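Local structure of putative metallopeptidase (Corynebacterium diphtheriae, 3QOC) at residues S41-S46 with A71-D76; G45-L50 with D63-T68. The protein is probably a metal-dependent aminopeptidase of the M24 family, of which this chain is the creatinase/prolidase-like N-terminal domain, not the peptidase part. One frame throughout, in Å; residues are numbered along the deposited sequence.

Contact 1: S41-S46 with A71-D76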
# COMPACT_ATOMS: atom_id res chain seq x y z
N SER A 41 0.73 7.48 -5.69
CA SER A 41 -0.40 7.12 -6.57
C SER A 41 -1.11 8.26 -7.23
O SER A 41 -1.65 8.07 -8.31
CB SER A 41 -1.46 6.37 -5.75
OG SER A 41 -2.06 7.27 -4.83
N GLY A 42 -1.11 9.45 -6.65
CA GLY A 42 -1.91 10.54 -7.25
C GLY A 42 -3.27 10.72 -6.55
O GLY A 42 -4.01 11.70 -6.81
N PHE A 43 -3.62 9.80 -5.63
CA PHE A 43 -4.94 9.87 -4.95
C PHE A 43 -4.83 10.92 -3.89
O PHE A 43 -3.94 10.85 -3.07
CB PHE A 43 -5.31 8.56 -4.32
CG PHE A 43 -6.57 8.60 -3.51
CD1 PHE A 43 -7.78 8.88 -4.11
CD2 PHE A 43 -6.52 8.43 -2.12
CE1 PHE A 43 -8.97 8.88 -3.37
CE2 PHE A 43 -7.71 8.46 -1.35
CZ PHE A 43 -8.95 8.68 -1.97
N THR A 44 -5.71 11.93 -3.95
CA THR A 44 -5.72 13.06 -3.01
C THR A 44 -6.79 12.98 -1.89
O THR A 44 -6.97 13.91 -1.17
CB THR A 44 -5.95 14.39 -3.75
OG1 THR A 44 -7.23 14.37 -4.39
CG2 THR A 44 -4.88 14.62 -4.83
N GLY A 45 -7.53 11.89 -1.76
CA GLY A 45 -8.55 11.84 -0.71
C GLY A 45 -7.96 11.61 0.67
O GLY A 45 -6.74 11.55 0.84
N SER A 46 -8.82 11.45 1.66
CA SER A 46 -8.43 11.52 3.05
C SER A 46 -8.48 10.15 3.72
O SER A 46 -8.23 10.05 4.92
CB SER A 46 -9.40 12.46 3.78
OG SER A 46 -10.75 12.00 3.59
N ALA A 71 -10.74 5.74 -9.25
CA ALA A 71 -10.69 5.28 -10.61
C ALA A 71 -10.25 6.39 -11.53
O ALA A 71 -9.45 6.13 -12.44
CB ALA A 71 -12.10 4.71 -11.06
N GLU A 72 -10.67 7.62 -11.27
CA GLU A 72 -10.25 8.77 -12.06
C GLU A 72 -8.82 9.23 -11.75
O GLU A 72 -8.04 9.48 -12.65
CB GLU A 72 -11.31 9.92 -11.94
CG GLU A 72 -10.76 11.31 -12.11
CD GLU A 72 -11.79 12.40 -12.39
OE1 GLU A 72 -12.92 12.37 -11.82
OE2 GLU A 72 -11.42 13.33 -13.16
N GLN A 73 -8.42 9.29 -10.47
CA GLN A 73 -7.11 9.78 -10.16
C GLN A 73 -6.03 8.69 -10.23
O GLN A 73 -4.87 9.01 -10.38
CB GLN A 73 -7.08 10.41 -8.77
CG GLN A 73 -7.85 11.68 -8.65
CD GLN A 73 -7.63 12.28 -7.30
OE1 GLN A 73 -7.68 11.55 -6.28
NE2 GLN A 73 -7.28 13.57 -7.27
N VAL A 74 -6.41 7.43 -10.11
CA VAL A 74 -5.45 6.37 -10.08
C VAL A 74 -5.91 5.27 -11.05
O VAL A 74 -6.33 4.23 -10.61
CB VAL A 74 -5.27 5.79 -8.68
CG1 VAL A 74 -4.09 4.82 -8.69
CG2 VAL A 74 -5.10 6.93 -7.58
N PRO A 75 -5.80 5.50 -12.38
CA PRO A 75 -6.42 4.56 -13.31
C PRO A 75 -5.57 3.32 -13.54
O PRO A 75 -6.09 2.37 -14.10
CB PRO A 75 -6.67 5.40 -14.59
CG PRO A 75 -5.58 6.53 -14.53
CD PRO A 75 -5.41 6.76 -13.01
N ASP A 76 -4.35 3.29 -12.99
CA ASP A 76 -3.37 2.23 -13.18
C ASP A 76 -3.19 1.25 -11.99
O ASP A 76 -2.36 0.30 -12.06
CB ASP A 76 -1.99 2.84 -13.62
CG ASP A 76 -1.48 3.94 -12.65
OD1 ASP A 76 -2.30 4.39 -11.78
OD2 ASP A 76 -0.28 4.38 -12.76
O HOH W 1 -0.66 6.11 -10.35
O HOH W 2 -3.91 11.59 -10.14
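The side-chain amide of Gln73 bonds twice to Thr44. Thr44 N donates to Gln73 OE1 over 3.1 Å, nearly straight at 170°. The donor lies tilted from the carbonyl plane. Gln73 NE2 returns a bond to Thr44 OG1, 3.0 Å away and close to the amide plane. Thr44 OG1 can face the amide because it sits between its own backbone N and carbonyl carbon (chi1 62°). Gln73 OE1 also comes within 3.4 Å of Phe43 CD1, with the ring and amide planes almost perpendicular. Beside the amide, Val74 CG2 packs on Phe43 CB at 3.7 Å. The contact joins the turn after helix 34-41 to the C-terminal end of helix 67-73, in the creatinase/prolidase N-terminal domain. Gly42, with positive phi, ends the first helix. Val74 is the first residue to leave the second. Water 2 donates to Gln73 O, the carbonyl of the last helical residue, at 2.8 Å and weakly to Gly42 O. Water 1 lies between Ser41 O and Asp76 OD1 and may donate to each. Further out, Ser41 OG accepts from Phe43 N in an ST turn and also bonds to Ile37 O. Asp76 forms a salt bridge with Arg14.

Contact 2: G45-L50 with D63-T68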
# COMPACT_ATOMS: atom_id res chain seq x y z
N GLY A 45 -7.53 11.89 -1.76
CA GLY A 45 -8.55 11.84 -0.71
C GLY A 45 -7.96 11.61 0.67
O GLY A 45 -6.74 11.55 0.84
N SER A 46 -8.82 11.45 1.66
CA SER A 46 -8.43 11.52 3.05
C SER A 46 -8.48 10.15 3.72
O SER A 46 -8.23 10.05 4.92
CB SER A 46 -9.40 12.46 3.78
OG SER A 46 -10.75 12.00 3.59
N ASN A 47 -8.79 9.09 2.98
CA ASN A 47 -8.76 7.74 3.56
C ASN A 47 -8.38 6.77 2.45
O ASN A 47 -9.01 6.76 1.39
CB ASN A 47 -10.15 7.41 4.16
CG ASN A 47 -10.23 5.96 4.67
OD1 ASN A 47 -9.35 5.49 5.36
ND2 ASN A 47 -11.32 5.30 4.36
N ALA A 48 -7.29 6.03 2.66
CA ALA A 48 -6.74 5.07 1.71
C ALA A 48 -5.72 4.20 2.40
O ALA A 48 -5.16 4.58 3.46
CB ALA A 48 -6.10 5.78 0.45
N ALA A 49 -5.43 3.08 1.74
CA ALA A 49 -4.22 2.25 2.05
C ALA A 49 -3.75 1.70 0.75
O ALA A 49 -4.53 1.63 -0.20
CB ALA A 49 -4.55 1.13 3.04
N LEU A 50 -2.47 1.37 0.66
CA LEU A 50 -1.81 1.10 -0.63
C LEU A 50 -0.75 0.03 -0.41
O LEU A 50 0.05 0.15 0.50
CB LEU A 50 -1.10 2.35 -1.18
CG LEU A 50 -0.22 2.16 -2.44
CD1 LEU A 50 -1.08 1.67 -3.58
CD2 LEU A 50 0.52 3.43 -2.91
N ASP A 63 -12.67 3.98 0.81
CA ASP A 63 -14.10 3.81 1.13
C ASP A 63 -15.01 4.20 -0.03
O ASP A 63 -14.58 4.68 -1.09
CB ASP A 63 -14.45 4.61 2.40
CG ASP A 63 -14.22 6.06 2.24
OD1 ASP A 63 -15.05 6.69 1.55
OD2 ASP A 63 -13.18 6.58 2.76
N GLY A 64 -16.31 4.00 0.16
CA GLY A 64 -17.28 4.17 -0.93
C GLY A 64 -17.41 5.58 -1.41
O GLY A 64 -17.75 5.83 -2.57
N ARG A 65 -17.09 6.55 -0.56
CA ARG A 65 -17.15 7.96 -1.00
C ARG A 65 -16.15 8.26 -2.11
O ARG A 65 -16.37 9.15 -2.94
CB ARG A 65 -17.04 8.88 0.23
CG ARG A 65 -16.14 10.00 0.15
CD ARG A 65 -15.86 10.49 1.61
NE ARG A 65 -14.98 9.58 2.36
CZ ARG A 65 -14.12 9.98 3.29
NH1 ARG A 65 -14.02 11.28 3.67
NH2 ARG A 65 -13.34 9.07 3.87
N TYR A 66 -15.08 7.47 -2.20
CA TYR A 66 -13.99 7.82 -3.09
C TYR A 66 -13.80 6.84 -4.28
O TYR A 66 -12.82 6.95 -5.00
CB TYR A 66 -12.74 7.91 -2.31
CG TYR A 66 -12.52 9.09 -1.39
CD1 TYR A 66 -12.58 10.35 -1.83
CD2 TYR A 66 -12.17 8.89 -0.08
CE1 TYR A 66 -12.29 11.42 -0.99
CE2 TYR A 66 -11.87 9.92 0.74
CZ TYR A 66 -11.96 11.19 0.29
OH TYR A 66 -11.60 12.28 1.10
N ILE A 67 -14.73 5.91 -4.49
CA ILE A 67 -14.58 4.92 -5.59
C ILE A 67 -14.52 5.54 -6.96
O ILE A 67 -13.67 5.18 -7.78
CB ILE A 67 -15.69 3.87 -5.54
CG1 ILE A 67 -15.54 3.07 -4.24
CG2 ILE A 67 -15.63 2.80 -6.72
CD1 ILE A 67 -14.22 2.45 -4.09
N THR A 68 -15.41 6.47 -7.24
CA THR A 68 -15.34 7.19 -8.49
C THR A 68 -14.04 7.97 -8.53
O THR A 68 -13.34 7.88 -9.47
CB THR A 68 -16.57 8.07 -8.74
OG1 THR A 68 -17.73 7.24 -8.90
CG2 THR A 68 -16.41 8.93 -10.02
O HOH W 3 -11.69 10.56 5.89
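Two direct hydrogen bonds join the segments: Asn47 to Asp63, and Ser46 to Tyr66. Asn47 ND2 donates to Asp63 OD2 over 2.8 Å, almost straight at 176°. It uses the anti lone pair of that oxygen. The amide and carboxylate are nearly coplanar, 9° apart. Asn47 CG stands anti to the backbone N (chi1 175°), which carries the amide across to the acid. Ser46 OG and Tyr66 OH are 2.6 Å apart, and either may donate. The serine oxygen lies at the edge of the tyrosine ring, in its plane. Water 3 adds a bridge, bonded to Ser46 OG and accepting from Arg65 NH2.

The salt bridge lies within 63-68, where Arg65 grips Asp63 side-on. Its NE reaches Asp63 OD1 at 3.0 Å and its NH2 reaches Asp63 OD2 at 2.7 Å. With Asn47 ND2 on OD2 and the backbone Arg65 N on OD1, each carboxylate oxygen takes two donors, and the acid is probably kept ionised.

Tyr66 packs on both segments. Its CE2 lies 3.4 Å above the guanidinium plane of Arg65, over the centre, and Tyr66 OH is 3.6 Å from Gly45 CA.

The bond from Arg65 N to Asp63 OD1 makes an Asx turn, here between strand 58-62 and helix 67-73, with Tyr66 at the N-cap position.

Both contacts join the loop between helix 34-41 and strand 49-53 to the region of helix 67-73, contact 1 at its C-terminal end and contact 2 at the turn leading into it. Gly45 and Ser46 lie in both ranges but touch the other segment only in contact 2. The centres are about 8 Å apart. Contact 1 is partly buried and mixes amide hydrogen bonds with apolar packing. Contact 2 lies at the surface and depends on charged, amide and hydroxyl groups. Phe43 joins them: its ring meets that of Tyr66 edge-to-face, and Phe43 CE2 packs on Ala48 CB at 3.6 Å. Waters take part in both, mainly on backbone carbonyls in contact 1 and on side chains in contact 2.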